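Local coordinates for protein carbamate kinase (PDB 2E9Y) that probably works as a carbamate kinase, transferring a phosphoryl group between ATP and carbamate, at residues 108-113 against 186-191; 6-11 against 50-55; 38-43 against 99-104. All blocks are in the same frame, centred on the assembly; numbering follows the deposited sequence.

Contact 1: residues 108-113 against 186-191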
ATOM      1  N   VAL A 108     -11.714  -7.893 -15.329  1.00 36.86           N
ATOM      2  CA  VAL A 108     -12.095  -7.264 -14.070  1.00 34.41           C
ATOM      3  C   VAL A 108     -10.867  -6.744 -13.332  1.00 31.68           C
ATOM      4  O   VAL A 108      -9.772  -7.293 -13.461  1.00 30.25           O
ATOM      5  CB  VAL A 108     -12.829  -8.254 -13.145  1.00 34.61           C
ATOM      6  CG1 VAL A 108     -14.099  -8.753 -13.813  1.00 36.89           C
ATOM      7  CG2 VAL A 108     -11.917  -9.416 -12.802  1.00 35.55           C
ATOM      8  N   LEU A 109     -11.054  -5.676 -12.567  1.00 28.99           N
ATOM      9  CA  LEU A 109      -9.959  -5.105 -11.799  1.00 25.64           C
ATOM     10  C   LEU A 109     -10.114  -5.574 -10.359  1.00 22.63           C
ATOM     11  O   LEU A 109     -11.223  -5.637  -9.834  1.00 23.81           O
ATOM     12  CB  LEU A 109      -9.984  -3.570 -11.880  1.00 26.52           C
ATOM     13  CG  LEU A 109      -9.597  -2.956 -13.235  1.00 28.06           C
ATOM     14  CD1 LEU A 109      -9.751  -1.439 -13.190  1.00 27.71           C
ATOM     15  CD2 LEU A 109      -8.160  -3.323 -13.577  1.00 28.25           C
ATOM     16  N   VAL A 110      -8.996  -5.918  -9.736  1.00 19.76           N
ATOM     17  CA  VAL A 110      -8.985  -6.394  -8.360  1.00 18.57           C
ATOM     18  C   VAL A 110      -8.440  -5.317  -7.430  1.00 18.33           C
ATOM     19  O   VAL A 110      -7.257  -4.985  -7.481  1.00 17.80           O
ATOM     20  CB  VAL A 110      -8.097  -7.646  -8.225  1.00 18.17           C
ATOM     21  CG1 VAL A 110      -7.986  -8.060  -6.761  1.00 17.99           C
ATOM     22  CG2 VAL A 110      -8.670  -8.773  -9.060  1.00 18.40           C
ATOM     23  N   PRO A 111      -9.296  -4.754  -6.570  1.00 17.58           N
ATOM     24  CA  PRO A 111      -8.805  -3.717  -5.658  1.00 17.71           C
ATOM     25  C   PRO A 111      -8.042  -4.299  -4.476  1.00 17.29           C
ATOM     26  O   PRO A 111      -8.271  -5.446  -4.086  1.00 16.10           O
ATOM     27  CB  PRO A 111     -10.086  -3.029  -5.207  1.00 19.93           C
ATOM     28  CG  PRO A 111     -11.057  -4.193  -5.141  1.00 19.01           C
ATOM     29  CD  PRO A 111     -10.755  -4.931  -6.436  1.00 18.64           C
ATOM     30  N   VAL A 112      -7.130  -3.502  -3.927  1.00 15.99           N
ATOM     31  CA  VAL A 112      -6.359  -3.883  -2.746  1.00 15.59           C
ATOM     32  C   VAL A 112      -6.757  -2.831  -1.713  1.00 13.60           C
ATOM     33  O   VAL A 112      -6.500  -1.639  -1.895  1.00 15.16           O
ATOM     34  CB  VAL A 112      -4.831  -3.818  -2.995  1.00 15.82           C
ATOM     35  CG1 VAL A 112      -4.077  -4.060  -1.696  1.00 14.32           C
ATOM     36  CG2 VAL A 112      -4.425  -4.864  -4.021  1.00 15.00           C
ATOM     37  N   VAL A 113      -7.406  -3.258  -0.636  1.00 13.45           N
ATOM     38  CA  VAL A 113      -7.848  -2.304   0.371  1.00 14.03           C
ATOM     39  C   VAL A 113      -6.867  -2.188   1.530  1.00 13.96           C
ATOM     40  O   VAL A 113      -6.592  -3.173   2.216  1.00 12.80           O
ATOM     41  CB  VAL A 113      -9.233  -2.689   0.941  1.00 15.91           C
ATOM     42  CG1 VAL A 113      -9.734  -1.593   1.881  1.00 16.42           C
ATOM     43  CG2 VAL A 113     -10.226  -2.912  -0.196  1.00 17.35           C
ATOM     44  N   SER A 186     -16.563  -5.700  -7.191  1.00 28.35           N
ATOM     45  CA  SER A 186     -15.723  -6.735  -7.788  1.00 26.85           C
ATOM     46  C   SER A 186     -15.833  -8.077  -7.073  1.00 27.04           C
ATOM     47  O   SER A 186     -15.964  -8.128  -5.848  1.00 26.16           O
ATOM     48  CB  SER A 186     -14.257  -6.294  -7.793  1.00 28.10           C
ATOM     49  OG  SER A 186     -13.426  -7.316  -8.330  1.00 27.86           O
ATOM     50  N   PRO A 187     -15.777  -9.183  -7.835  1.00 25.50           N
ATOM     51  CA  PRO A 187     -15.867 -10.546  -7.304  1.00 25.98           C
ATOM     52  C   PRO A 187     -14.601 -10.998  -6.576  1.00 24.43           C
ATOM     53  O   PRO A 187     -14.596 -12.030  -5.909  1.00 24.23           O
ATOM     54  CB  PRO A 187     -16.147 -11.380  -8.552  1.00 27.05           C
ATOM     55  CG  PRO A 187     -15.376 -10.644  -9.607  1.00 27.46           C
ATOM     56  CD  PRO A 187     -15.736  -9.201  -9.310  1.00 27.53           C
ATOM     57  N   ALA A 188     -13.530 -10.221  -6.716  1.00 23.75           N
ATOM     58  CA  ALA A 188     -12.264 -10.528  -6.060  1.00 21.10           C
ATOM     59  C   ALA A 188     -11.686  -9.249  -5.464  1.00 19.16           C
ATOM     60  O   ALA A 188     -11.371  -8.301  -6.185  1.00 18.72           O
ATOM     61  CB  ALA A 188     -11.282 -11.133  -7.056  1.00 22.50           C
ATOM     62  N   VAL A 189     -11.557  -9.237  -4.142  1.00 17.86           N
ATOM     63  CA  VAL A 189     -11.032  -8.086  -3.413  1.00 18.30           C
ATOM     64  C   VAL A 189      -9.938  -8.567  -2.467  1.00 17.94           C
ATOM     65  O   VAL A 189     -10.126  -9.556  -1.763  1.00 18.80           O
ATOM     66  CB  VAL A 189     -12.139  -7.410  -2.563  1.00 18.13           C
ATOM     67  CG1 VAL A 189     -11.543  -6.300  -1.703  1.00 19.59           C
ATOM     68  CG2 VAL A 189     -13.233  -6.854  -3.472  1.00 18.45           C
ATOM     69  N   VAL A 190      -8.799  -7.878  -2.460  1.00 16.95           N
ATOM     70  CA  VAL A 190      -7.699  -8.243  -1.569  1.00 16.15           C
ATOM     71  C   VAL A 190      -7.724  -7.262  -0.401  1.00 14.69           C
ATOM     72  O   VAL A 190      -7.753  -6.051  -0.608  1.00 15.42           O
ATOM     73  CB  VAL A 190      -6.326  -8.144  -2.280  1.00 16.21           C
ATOM     74  CG1 VAL A 190      -5.196  -8.436  -1.288  1.00 13.44           C
ATOM     75  CG2 VAL A 190      -6.270  -9.130  -3.431  1.00 15.91           C
ATOM     76  N   ALA A 191      -7.731  -7.781   0.822  1.00 14.00           N
ATOM     77  CA  ALA A 191      -7.770  -6.902   1.981  1.00 14.33           C
ATOM     78  C   ALA A 191      -7.207  -7.547   3.237  1.00 14.53           C
ATOM     79  O   ALA A 191      -6.865  -8.730   3.250  1.00 13.68           O
ATOM     80  CB  ALA A 191      -9.213  -6.442   2.236  1.00 15.67           C
TER
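V110 and V190 meet through single methyls, CG1 of V110 lying 3.9 Å from CG2 of V190, the two side chains crossing at a slant. CG1 of V110 is placed there by its trans setting to the backbone N (chi1 175°), which also brings it to 3.4 Å from A188 O, while CG2 turns to A188 CB. An alanine in place of V110 would probably open a gap beside V190 CG2 and the A188 methyl, with both branches gone. V112 continues this side of the sheet, next to V190 and pointing the same way. On the other side, P111 lays its ring across V189 at about a right angle, P111 CG to V189 CG2 3.8 Å, and V113 reaches V189 CG1 with its own CG2. Helix 176-185 covers this second side, whereas helix 78-103 touches V112 and A188.

Between the two layers the backbones are joined by V190 N to P111 O (3.0 Å) and V113 N to V190 O (2.8 Å), both nearly straight at the hydrogen. At the outer end S186 OG stands 3.2 Å from L109 O and 3.1 Å from A188 O, so its one proton has two possible acceptors. L178 of the second subunit packs on L109 and P111. Parallel pairing with helices on both faces is characteristic of the three-layer alpha/beta/alpha sandwich of the amino acid kinase fold.

Contact 2: residues 6-11 against 50-55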
ATOM      1  N   LEU A   6     -20.831 -14.937  -0.807  1.00 28.96           N
ATOM      2  CA  LEU A   6     -19.565 -14.314  -0.439  1.00 26.75           C
ATOM      3  C   LEU A   6     -18.731 -15.167   0.507  1.00 25.50           C
ATOM      4  O   LEU A   6     -19.239 -15.716   1.482  1.00 24.67           O
ATOM      5  CB  LEU A   6     -19.818 -12.951   0.211  1.00 26.86           C
ATOM      6  CG  LEU A   6     -18.587 -12.222   0.767  1.00 26.35           C
ATOM      7  CD1 LEU A   6     -17.618 -11.914  -0.364  1.00 24.73           C
ATOM      8  CD2 LEU A   6     -19.024 -10.939   1.458  1.00 28.70           C
ATOM      9  N   ALA A   7     -17.441 -15.264   0.217  1.00 23.88           N
ATOM     10  CA  ALA A   7     -16.544 -16.037   1.056  1.00 22.47           C
ATOM     11  C   ALA A   7     -15.273 -15.251   1.343  1.00 21.41           C
ATOM     12  O   ALA A   7     -14.714 -14.616   0.451  1.00 21.36           O
ATOM     13  CB  ALA A   7     -16.190 -17.348   0.372  1.00 23.45           C
ATOM     14  N   VAL A   8     -14.840 -15.269   2.597  1.00 19.05           N
ATOM     15  CA  VAL A   8     -13.592 -14.609   2.961  1.00 19.01           C
ATOM     16  C   VAL A   8     -12.591 -15.759   2.905  1.00 18.37           C
ATOM     17  O   VAL A   8     -12.761 -16.769   3.587  1.00 18.09           O
ATOM     18  CB  VAL A   8     -13.646 -14.006   4.389  1.00 17.07           C
ATOM     19  CG1 VAL A   8     -12.245 -13.616   4.844  1.00 17.15           C
ATOM     20  CG2 VAL A   8     -14.542 -12.776   4.390  1.00 18.37           C
ATOM     21  N   ILE A   9     -11.575 -15.617   2.060  1.00 16.71           N
ATOM     22  CA  ILE A   9     -10.568 -16.658   1.886  1.00 17.31           C
ATOM     23  C   ILE A   9      -9.229 -16.181   2.430  1.00 18.14           C
ATOM     24  O   ILE A   9      -8.630 -15.255   1.889  1.00 18.30           O
ATOM     25  CB  ILE A   9     -10.410 -17.018   0.394  1.00 18.95           C
ATOM     26  CG1 ILE A   9     -11.763 -17.476  -0.162  1.00 20.86           C
ATOM     27  CG2 ILE A   9      -9.361 -18.109   0.218  1.00 18.67           C
ATOM     28  CD1 ILE A   9     -11.810 -17.627  -1.666  1.00 20.95           C
ATOM     29  N   ALA A  10      -8.778 -16.821   3.500  1.00 15.75           N
ATOM     30  CA  ALA A  10      -7.518 -16.471   4.140  1.00 17.63           C
ATOM     31  C   ALA A  10      -6.358 -17.313   3.608  1.00 17.09           C
ATOM     32  O   ALA A  10      -6.253 -18.503   3.903  1.00 17.29           O
ATOM     33  CB  ALA A  10      -7.645 -16.643   5.653  1.00 17.30           C
ATOM     34  N   LEU A  11      -5.492 -16.678   2.824  1.00 17.42           N
ATOM     35  CA  LEU A  11      -4.331 -17.348   2.251  1.00 18.83           C
ATOM     36  C   LEU A  11      -3.187 -17.423   3.256  1.00 20.54           C
ATOM     37  O   LEU A  11      -3.103 -16.610   4.180  1.00 20.25           O
ATOM     38  CB  LEU A  11      -3.851 -16.599   1.002  1.00 18.09           C
ATOM     39  CG  LEU A  11      -4.848 -16.469  -0.149  1.00 17.56           C
ATOM     40  CD1 LEU A  11      -4.231 -15.675  -1.303  1.00 20.23           C
ATOM     41  CD2 LEU A  11      -5.247 -17.864  -0.618  1.00 19.55           C
ATOM     42  N   VAL A  50     -13.324 -12.111  -0.750  1.00 19.39           N
ATOM     43  CA  VAL A  50     -12.501 -11.098  -0.113  1.00 18.12           C
ATOM     44  C   VAL A  50     -11.331 -11.975   0.299  1.00 17.56           C
ATOM     45  O   VAL A  50     -11.469 -12.866   1.145  1.00 16.85           O
ATOM     46  CB  VAL A  50     -13.164 -10.489   1.131  1.00 20.25           C
ATOM     47  CG1 VAL A  50     -12.182  -9.550   1.827  1.00 20.50           C
ATOM     48  CG2 VAL A  50     -14.410  -9.715   0.728  1.00 21.50           C
ATOM     49  N   ILE A  51     -10.190 -11.737  -0.337  1.00 16.13           N
ATOM     50  CA  ILE A  51      -8.986 -12.515  -0.104  1.00 16.06           C
ATOM     51  C   ILE A  51      -8.027 -11.832   0.860  1.00 14.82           C
ATOM     52  O   ILE A  51      -7.615 -10.701   0.630  1.00 14.75           O
ATOM     53  CB  ILE A  51      -8.245 -12.743  -1.440  1.00 17.95           C
ATOM     54  CG1 ILE A  51      -9.199 -13.388  -2.449  1.00 20.42           C
ATOM     55  CG2 ILE A  51      -7.002 -13.592  -1.215  1.00 16.25           C
ATOM     56  CD1 ILE A  51      -8.684 -13.382  -3.869  1.00 25.58           C
ATOM     57  N   THR A  52      -7.684 -12.517   1.943  1.00 14.75           N
ATOM     58  CA  THR A  52      -6.743 -11.967   2.912  1.00 15.43           C
ATOM     59  C   THR A  52      -5.470 -12.801   2.837  1.00 16.55           C
ATOM     60  O   THR A  52      -5.437 -13.839   2.164  1.00 16.76           O
ATOM     61  CB  THR A  52      -7.293 -12.025   4.346  1.00 13.69           C
ATOM     62  OG1 THR A  52      -7.384 -13.388   4.765  1.00 15.54           O
ATOM     63  CG2 THR A  52      -8.670 -11.385   4.413  1.00 13.35           C
ATOM     64  N   HIS A  53      -4.427 -12.360   3.530  1.00 15.18           N
ATOM     65  CA  HIS A  53      -3.154 -13.076   3.509  1.00 14.47           C
ATOM     66  C   HIS A  53      -2.277 -12.660   4.677  1.00 16.23           C
ATOM     67  O   HIS A  53      -2.545 -11.653   5.328  1.00 15.41           O
ATOM     68  CB  HIS A  53      -2.415 -12.768   2.208  1.00 13.82           C
ATOM     69  CG  HIS A  53      -2.107 -11.309   2.022  1.00 14.18           C
ATOM     70  ND1 HIS A  53      -1.015 -10.693   2.601  1.00 12.10           N
ATOM     71  CD2 HIS A  53      -2.751 -10.348   1.320  1.00 11.83           C
ATOM     72  CE1 HIS A  53      -0.999  -9.418   2.257  1.00 12.98           C
ATOM     73  NE2 HIS A  53      -2.042  -9.181   1.480  1.00 16.22           N
ATOM     74  N   GLY A  54      -1.226 -13.438   4.932  1.00 14.40           N
ATOM     75  CA  GLY A  54      -0.303 -13.112   6.004  1.00 14.69           C
ATOM     76  C   GLY A  54       0.821 -12.245   5.453  1.00 15.36           C
ATOM     77  O   GLY A  54       0.817 -11.905   4.267  1.00 16.93           O
ATOM     78  N   ASN A  55       1.788 -11.888   6.290  1.00 13.95           N
ATOM     79  CA  ASN A  55       2.903 -11.052   5.833  1.00 14.36           C
ATOM     80  C   ASN A  55       4.161 -11.292   6.670  1.00 14.21           C
ATOM     81  O   ASN A  55       5.054 -10.449   6.707  1.00 13.05           O
ATOM     82  CB  ASN A  55       2.515  -9.571   5.926  1.00 13.88           C
ATOM     83  CG  ASN A  55       2.426  -9.086   7.362  1.00 14.04           C
ATOM     84  OD1 ASN A  55       2.382  -9.891   8.295  1.00 14.62           O
ATOM     85  ND2 ASN A  55       2.391  -7.769   7.549  1.00 12.98           N
TER
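L11 and I51 are brought together by their first torsions: L11 CG stands anti to its own carbonyl carbon (chi1 -60°), and I51 turns CG2 trans to its backbone N, the side chains crossing at a slant. L11 CD1 then presses on I51 CG2 at 3.5 Å, tighter than an ordinary carbon contact. On the face that carries V8, V50 and T52, the L6 methyl CD1 reaches V50 CG2 at 4.0 Å. T52 OG1 lies 3.1 Å from A10 CA and 3.4 Å from A10 CB; the hydroxyl is hydrogen-bonded to S220 of helix 216-226, which packs against this face.

Four backbone bonds zip the strands, V50 N to A7 O, I9 N to V50 O, T52 N to I9 O and L11 N to T52 O, the last 2.9 Å long. Beyond it, H53 ND1 binds G54 O at 2.8 Å in the plane of its ring, which helps to hold the imidazole's rotation. Strand 6-10, helix 25-44 and strand 48-52, its two strands side by side and parallel in the central sheet, make a beta-alpha-beta crossover.

Contact 3: residues 38-43 against 99-104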
ATOM      1  N   ILE A  38      -5.700 -20.874  -9.002  1.00 26.67           N
ATOM      2  CA  ILE A  38      -6.665 -21.573  -8.159  1.00 27.51           C
ATOM      3  C   ILE A  38      -7.823 -20.665  -7.742  1.00 27.27           C
ATOM      4  O   ILE A  38      -8.978 -21.090  -7.726  1.00 26.79           O
ATOM      5  CB  ILE A  38      -5.966 -22.147  -6.908  1.00 28.35           C
ATOM      6  CG1 ILE A  38      -5.016 -23.272  -7.332  1.00 27.45           C
ATOM      7  CG2 ILE A  38      -6.995 -22.661  -5.908  1.00 29.41           C
ATOM      8  CD1 ILE A  38      -4.102 -23.755  -6.239  1.00 28.60           C
ATOM      9  N   ILE A  39      -7.524 -19.413  -7.408  1.00 25.81           N
ATOM     10  CA  ILE A  39      -8.579 -18.483  -7.017  1.00 25.04           C
ATOM     11  C   ILE A  39      -9.505 -18.222  -8.201  1.00 25.23           C
ATOM     12  O   ILE A  39     -10.714 -18.059  -8.031  1.00 24.95           O
ATOM     13  CB  ILE A  39      -7.996 -17.141  -6.523  1.00 23.88           C
ATOM     14  CG1 ILE A  39      -7.308 -17.349  -5.173  1.00 24.00           C
ATOM     15  CG2 ILE A  39      -9.101 -16.098  -6.408  1.00 24.91           C
ATOM     16  CD1 ILE A  39      -6.553 -16.130  -4.675  1.00 24.20           C
ATOM     17  N   ALA A  40      -8.930 -18.184  -9.401  1.00 25.56           N
ATOM     18  CA  ALA A  40      -9.713 -17.955 -10.610  1.00 27.42           C
ATOM     19  C   ALA A  40     -10.724 -19.082 -10.779  1.00 27.54           C
ATOM     20  O   ALA A  40     -11.842 -18.861 -11.245  1.00 26.99           O
ATOM     21  CB  ALA A  40      -8.795 -17.884 -11.826  1.00 29.21           C
ATOM     22  N   ASP A  41     -10.324 -20.293 -10.402  1.00 28.04           N
ATOM     23  CA  ASP A  41     -11.217 -21.438 -10.502  1.00 30.05           C
ATOM     24  C   ASP A  41     -12.411 -21.206  -9.584  1.00 30.52           C
ATOM     25  O   ASP A  41     -13.561 -21.386  -9.983  1.00 31.83           O
ATOM     26  CB  ASP A  41     -10.494 -22.732 -10.104  1.00 30.46           C
ATOM     27  CG  ASP A  41      -9.397 -23.116 -11.083  1.00 30.66           C
ATOM     28  OD1 ASP A  41      -9.523 -22.776 -12.278  1.00 32.80           O
ATOM     29  OD2 ASP A  41      -8.417 -23.769 -10.666  1.00 30.19           O
ATOM     30  N   VAL A  42     -12.125 -20.787  -8.356  1.00 29.08           N
ATOM     31  CA  VAL A  42     -13.164 -20.524  -7.370  1.00 27.79           C
ATOM     32  C   VAL A  42     -14.162 -19.480  -7.864  1.00 28.32           C
ATOM     33  O   VAL A  42     -15.371 -19.630  -7.673  1.00 28.58           O
ATOM     34  CB  VAL A  42     -12.542 -20.052  -6.040  1.00 26.95           C
ATOM     35  CG1 VAL A  42     -13.624 -19.556  -5.099  1.00 25.46           C
ATOM     36  CG2 VAL A  42     -11.769 -21.196  -5.406  1.00 27.40           C
ATOM     37  N   LEU A  43     -13.658 -18.419  -8.490  1.00 26.54           N
ATOM     38  CA  LEU A  43     -14.520 -17.368  -9.022  1.00 28.43           C
ATOM     39  C   LEU A  43     -15.356 -17.930 -10.168  1.00 29.35           C
ATOM     40  O   LEU A  43     -16.490 -17.506 -10.392  1.00 28.72           O
ATOM     41  CB  LEU A  43     -13.683 -16.187  -9.532  1.00 28.87           C
ATOM     42  CG  LEU A  43     -13.223 -15.134  -8.515  1.00 29.88           C
ATOM     43  CD1 LEU A  43     -12.519 -15.793  -7.345  1.00 30.62           C
ATOM     44  CD2 LEU A  43     -12.304 -14.144  -9.208  1.00 29.47           C
ATOM     45  N   GLU A  99      -4.535 -10.837 -14.496  1.00 25.04           N
ATOM     46  CA  GLU A  99      -3.967 -11.419 -15.707  1.00 26.91           C
ATOM     47  C   GLU A  99      -4.600 -12.774 -16.012  1.00 28.89           C
ATOM     48  O   GLU A  99      -4.908 -13.082 -17.168  1.00 27.83           O
ATOM     49  CB  GLU A  99      -2.458 -11.583 -15.550  1.00 27.40           C
ATOM     50  CG  GLU A  99      -1.755 -12.139 -16.775  1.00 31.07           C
ATOM     51  CD  GLU A  99      -0.259 -12.254 -16.568  1.00 33.13           C
ATOM     52  OE1 GLU A  99       0.372 -11.232 -16.218  1.00 34.48           O
ATOM     53  OE2 GLU A  99       0.285 -13.363 -16.752  1.00 34.73           O
ATOM     54  N   GLU A 100      -4.796 -13.580 -14.972  1.00 29.03           N
ATOM     55  CA  GLU A 100      -5.389 -14.901 -15.137  1.00 32.05           C
ATOM     56  C   GLU A 100      -6.835 -14.808 -15.607  1.00 32.83           C
ATOM     57  O   GLU A 100      -7.230 -15.491 -16.553  1.00 33.69           O
ATOM     58  CB  GLU A 100      -5.322 -15.684 -13.824  1.00 33.51           C
ATOM     59  CG  GLU A 100      -5.870 -17.104 -13.910  1.00 35.68           C
ATOM     60  CD  GLU A 100      -5.218 -17.920 -15.013  1.00 38.42           C
ATOM     61  OE1 GLU A 100      -3.972 -17.901 -15.110  1.00 39.52           O
ATOM     62  OE2 GLU A 100      -5.949 -18.586 -15.777  1.00 38.47           O
ATOM     63  N   LEU A 101      -7.623 -13.963 -14.950  1.00 32.75           N
ATOM     64  CA  LEU A 101      -9.023 -13.799 -15.317  1.00 33.32           C
ATOM     65  C   LEU A 101      -9.144 -13.299 -16.752  1.00 35.82           C
ATOM     66  O   LEU A 101     -10.051 -13.695 -17.485  1.00 36.46           O
ATOM     67  CB  LEU A 101      -9.709 -12.823 -14.354  1.00 31.06           C
ATOM     68  CG  LEU A 101      -9.777 -13.304 -12.901  1.00 29.91           C
ATOM     69  CD1 LEU A 101     -10.297 -12.193 -12.005  1.00 28.44           C
ATOM     70  CD2 LEU A 101     -10.676 -14.526 -12.811  1.00 30.05           C
ATOM     71  N   ARG A 102      -8.219 -12.431 -17.145  1.00 37.20           N
ATOM     72  CA  ARG A 102      -8.198 -11.869 -18.491  1.00 39.90           C
ATOM     73  C   ARG A 102      -7.918 -12.982 -19.493  1.00 40.66           C
ATOM     74  O   ARG A 102      -8.550 -13.062 -20.549  1.00 40.28           O
ATOM     75  CB  ARG A 102      -7.104 -10.806 -18.580  1.00 41.88           C
ATOM     76  CG  ARG A 102      -7.018 -10.071 -19.899  1.00 44.42           C
ATOM     77  CD  ARG A 102      -5.741  -9.260 -19.918  1.00 46.84           C
ATOM     78  NE  ARG A 102      -5.588  -8.511 -18.674  1.00 48.90           N
ATOM     79  CZ  ARG A 102      -4.431  -8.323 -18.050  1.00 49.66           C
ATOM     80  NH1 ARG A 102      -3.310  -8.827 -18.550  1.00 49.76           N
ATOM     81  NH2 ARG A 102      -4.396  -7.638 -16.917  1.00 49.59           N
ATOM     82  N   ARG A 103      -6.960 -13.837 -19.151  1.00 40.86           N
ATOM     83  CA  ARG A 103      -6.586 -14.960 -20.000  1.00 42.40           C
ATOM     84  C   ARG A 103      -7.796 -15.869 -20.211  1.00 42.50           C
ATOM     85  O   ARG A 103      -7.856 -16.625 -21.182  1.00 42.58           O
ATOM     86  CB  ARG A 103      -5.443 -15.745 -19.348  1.00 43.95           C
ATOM     87  CG  ARG A 103      -4.978 -16.957 -20.137  1.00 45.90           C
ATOM     88  CD  ARG A 103      -3.748 -17.598 -19.509  1.00 47.52           C
ATOM     89  NE  ARG A 103      -2.618 -16.671 -19.447  1.00 48.88           N
ATOM     90  CZ  ARG A 103      -2.184 -16.080 -18.336  1.00 49.96           C
ATOM     91  NH1 ARG A 103      -2.779 -16.317 -17.174  1.00 50.24           N
ATOM     92  NH2 ARG A 103      -1.154 -15.245 -18.389  1.00 48.92           N
ATOM     93  N   ARG A 104      -8.760 -15.784 -19.299  1.00 41.27           N
ATOM     94  CA  ARG A 104      -9.966 -16.595 -19.386  1.00 40.98           C
ATOM     95  C   ARG A 104     -11.128 -15.804 -19.981  1.00 42.24           C
ATOM     96  O   ARG A 104     -12.276 -16.249 -19.950  1.00 42.92           O
ATOM     97  CB  ARG A 104     -10.344 -17.125 -18.000  1.00 38.76           C
ATOM     98  CG  ARG A 104      -9.232 -17.912 -17.325  1.00 36.48           C
ATOM     99  CD  ARG A 104      -9.724 -18.630 -16.077  1.00 34.62           C
ATOM    100  NE  ARG A 104      -8.638 -19.332 -15.395  1.00 32.29           N
ATOM    101  CZ  ARG A 104      -8.811 -20.170 -14.379  1.00 31.06           C
ATOM    102  NH1 ARG A 104     -10.031 -20.417 -13.924  1.00 30.94           N
ATOM    103  NH2 ARG A 104      -7.763 -20.757 -13.814  1.00 28.14           N
TER
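A salt-bridge network at the meeting of helices 25-44 and 78-103 has R104 and D41 as its link between the two. NH1 and NH2 of R104 both grip OD1 of D41 end-on, at 2.9 and 3.1 Å, and come from the same face of the carboxylate. D41 OD1 takes both bonds, with the carboxylate and guanidinium planes 35° apart. From CG to NE the arginine chain is extended, which carries the guanidinium across to A40, whose CB sits 3.4 Å above the centre of one face.

NE of R104 is held in turn by E100 OE2 at 2.8 Å, on the anti lone pair of that oxygen. With bonds to D41 and E100 the guanidinium is fixed in rotation. R103 extends the network along its own helix to E99 OE2 and, weakly, to E100 OE1.

These helices lie on one face of the central sheet of the amino acid kinase fold; the segments 38-43 and 99-103 cross at -55°, with axes 9.8 Å apart. A40 faces the other helix, its CB touching E100 CG at 3.7 Å and L101 CD2. L101 also meets L43 at about a right angle, L101 CD1 to L43 CD2 4.0 Å.

How the contacts relate
Contacts 1 and 2 belong to one sheet, their centres 11 Å apart: strand 48-52 lies between 6-10 and 188-191, and V189 O to I51 N (2.6 Å) and A191 N to I51 O (2.9 Å) are probable hydrogen bonds joining them. Contact 3 forms part of the helical layer over that sheet, 13 Å from contact 1 and 16 Å from contact 2, centre to centre. Its apolar side packs down on both, L43 CD2 on A188 CB at 3.8 Å and I39 CD1 on I51 CD1 at 3.6 Å. Helix 25-44 leads into strand 48-52, and helix 78-103 into strand 112-119. Contacts 1 and 3 also touch the second subunit, whereas contact 2 lies deeper within the chain.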